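Local coordinates for uncharacterized protein (Shewanella loihica PV-4, PDB 2Q3L), which is of unknown function but adopts a SpoIIAA-like fold of the STAS/SEC14 type and may associate with membranes and bind ligands, at residues 36-39 and 40-44. Residues are numbered along the deposited sequence; the frame is centred on the assembly and turned at random.
Sequences EQMT and PLLES
Leu42 N donates to Met38 O (3.1 Å) and Glu43 N to Thr39 O (2.8 Å, N-H...O angle 171°), the i to i+4 bonds of an alpha helix that resume after a kink at Pro40. The proline nitrogen has no hydrogen to offer, and its ring lies where a turn bond would run, with CD 3.3 Å from Glu36 O; Leu41 N, though it has a hydrogen, does not bond to Gln37 O one turn earlier.

On the inner face, selenomethionine Met38 and Leu42 lie side by side and point the same way. With chi1 at -180°, Met38 carries its CG away from the backbone N, beside the carbonyl carbon; a bend at chi2 (-89°) swings SE across the helix to 4.0 Å from Leu42 CB, with Leu42 CD2 almost as near, and a further bend at chi3 sets CE. Both side chains are buried, packing on Leu77 of helix 68-81; Met38 also reaches Ile9 and Ile11 of strand 7-16, and Leu42 reaches Leu22 and Phe24 of strand 19-30.

One turn apart, Thr39 CG2 lies 3.4 Å from Glu43 OE2, while Thr39 OG1 hydrogen-bonds Tyr35 O in the preceding turn. The whole is a proline-kinked amphipathic helix, the connection of the beta-alpha-beta unit formed by strand 19-30, helix 32-45 and strand 54-66 in this SpoIIAA-like fold.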
ATOM      1  N   GLU A  36      -4.379  -1.078   9.873  1.00 48.84           N
ATOM      2  CA  GLU A  36      -5.455  -1.918  10.312  1.00 52.40           C
ATOM      3  C   GLU A  36      -5.034  -3.010  11.283  1.00 51.36           C
ATOM      4  O   GLU A  36      -5.751  -3.257  12.210  1.00 51.40           O
ATOM      5  CB  GLU A  36      -6.147  -2.594   9.116  1.00 54.00           C
ATOM      6  CG  GLU A  36      -7.090  -1.716   8.412  1.00 57.63           C
ATOM      7  CD  GLU A  36      -7.896  -2.490   7.393  1.00 68.22           C
ATOM      8  OE1 GLU A  36      -7.303  -3.369   6.720  1.00 69.92           O
ATOM      9  OE2 GLU A  36      -9.118  -2.209   7.271  1.00 79.17           O
ATOM     10  N   GLN A  37      -3.919  -3.699  11.030  1.00 54.31           N
ATOM     11  CA  GLN A  37      -3.425  -4.734  11.936  1.00 55.89           C
ATOM     12  C   GLN A  37      -3.035  -4.186  13.310  1.00 55.41           C
ATOM     13  O   GLN A  37      -3.199  -4.833  14.338  1.00 55.58           O
ATOM     14  CB  GLN A  37      -2.170  -5.408  11.396  1.00 59.25           C
ATOM     15  CG  GLN A  37      -2.346  -6.371  10.241  1.00 72.14           C
ATOM     16  CD  GLN A  37      -0.977  -6.901   9.720  1.00 82.25           C
ATOM     17  OE1 GLN A  37      -0.012  -7.102  10.492  1.00 77.48           O
ATOM     18  NE2 GLN A  37      -0.899  -7.106   8.402  1.00 83.15           N
HETATM   19  N   MSE A  38      -2.517  -2.983  13.315  1.00 55.11           N
HETATM   20  CA  MSE A  38      -1.996  -2.362  14.541  1.00 53.00           C
HETATM   21  C   MSE A  38      -3.044  -1.640  15.405  1.00 52.63           C
HETATM   22  O   MSE A  38      -2.821  -1.392  16.603  1.00 51.12           O
HETATM   23  CB  MSE A  38      -0.863  -1.394  14.093  1.00 50.32           C
HETATM   24  CG  MSE A  38      -0.151  -0.616  15.201  1.00 53.45           C
HETATM   25 SE   MSE A  38      -1.078   1.081  15.533  0.75 54.41          SE
HETATM   26  CE  MSE A  38      -0.152   2.299  14.341  1.00 54.25           C
ATOM     27  N   THR A  39      -4.148  -1.237  14.776  1.00 50.47           N
ATOM     28  CA  THR A  39      -5.110  -0.358  15.427  1.00 52.06           C
ATOM     29  C   THR A  39      -5.803  -0.949  16.668  1.00 55.56           C
ATOM     30  O   THR A  39      -5.911  -0.243  17.663  1.00 53.20           O
ATOM     31  CB  THR A  39      -6.088   0.262  14.414  1.00 53.97           C
ATOM     32  OG1 THR A  39      -5.335   1.087  13.499  1.00 53.06           O
ATOM     33  CG2 THR A  39      -7.138   1.117  15.110  1.00 52.98           C
ATOM     34  N   PRO A  40      -6.279  -2.217  16.603  1.00 53.30           N
ATOM     35  CA  PRO A  40      -6.879  -2.850  17.778  1.00 50.53           C
ATOM     36  C   PRO A  40      -5.931  -2.938  18.977  1.00 53.33           C
ATOM     37  O   PRO A  40      -6.374  -2.724  20.096  1.00 52.30           O
ATOM     38  CB  PRO A  40      -7.246  -4.235  17.279  1.00 50.38           C
ATOM     39  CG  PRO A  40      -7.328  -4.105  15.791  1.00 53.07           C
ATOM     40  CD  PRO A  40      -6.338  -3.086  15.414  1.00 51.32           C
ATOM     41  N   LEU A  41      -4.647  -3.207  18.753  1.00 52.27           N
ATOM     42  CA  LEU A  41      -3.666  -3.215  19.853  1.00 54.88           C
ATOM     43  C   LEU A  41      -3.487  -1.829  20.442  1.00 53.99           C
ATOM     44  O   LEU A  41      -3.373  -1.654  21.652  1.00 53.54           O
ATOM     45  CB  LEU A  41      -2.323  -3.746  19.362  1.00 53.40           C
ATOM     46  CG  LEU A  41      -2.509  -5.257  19.143  1.00 60.74           C
ATOM     47  CD1 LEU A  41      -1.772  -5.753  17.905  1.00 72.76           C
ATOM     48  CD2 LEU A  41      -2.177  -6.047  20.395  1.00 60.82           C
ATOM     49  N   LEU A  42      -3.446  -0.835  19.570  1.00 50.36           N
ATOM     50  CA  LEU A  42      -3.349   0.531  20.046  1.00 48.02           C
ATOM     51  C   LEU A  42      -4.582   0.858  20.863  1.00 49.54           C
ATOM     52  O   LEU A  42      -4.455   1.389  21.961  1.00 50.32           O
ATOM     53  CB  LEU A  42      -3.211   1.500  18.905  1.00 46.02           C
ATOM     54  CG  LEU A  42      -3.165   2.980  19.206  1.00 50.60           C
ATOM     55  CD1 LEU A  42      -1.939   3.297  20.073  1.00 48.11           C
ATOM     56  CD2 LEU A  42      -3.110   3.706  17.900  1.00 57.46           C
ATOM     57  N   GLU A  43      -5.776   0.581  20.339  1.00 49.60           N
ATOM     58  CA  GLU A  43      -6.993   0.850  21.105  1.00 53.50           C
ATOM     59  C   GLU A  43      -7.016   0.097  22.489  1.00 54.01           C
ATOM     60  O   GLU A  43      -7.486   0.633  23.494  1.00 51.03           O
ATOM     61  CB  GLU A  43      -8.194   0.491  20.260  1.00 54.03           C
ATOM     62  CG  GLU A  43      -8.438   1.498  19.139  1.00 62.90           C
ATOM     63  CD  GLU A  43      -9.502   1.022  18.153  1.00 71.17           C
ATOM     64  OE1 GLU A  43     -10.045  -0.077  18.360  1.00 67.57           O
ATOM     65  OE2 GLU A  43      -9.790   1.732  17.166  1.00 75.60           O
ATOM     66  N   SER A  44      -6.470  -1.123  22.518  1.00 52.24           N
ATOM     67  CA  SER A  44      -6.342  -1.894  23.740  1.00 52.57           C
ATOM     68  C   SER A  44      -5.381  -1.162  24.739  1.00 53.53           C
ATOM     69  O   SER A  44      -5.747  -0.888  25.875  1.00 51.98           O
ATOM     70  CB  SER A  44      -5.873  -3.316  23.400  1.00 53.20           C
ATOM     71  OG  SER A  44      -5.620  -4.051  24.564  1.00 57.51           O
TER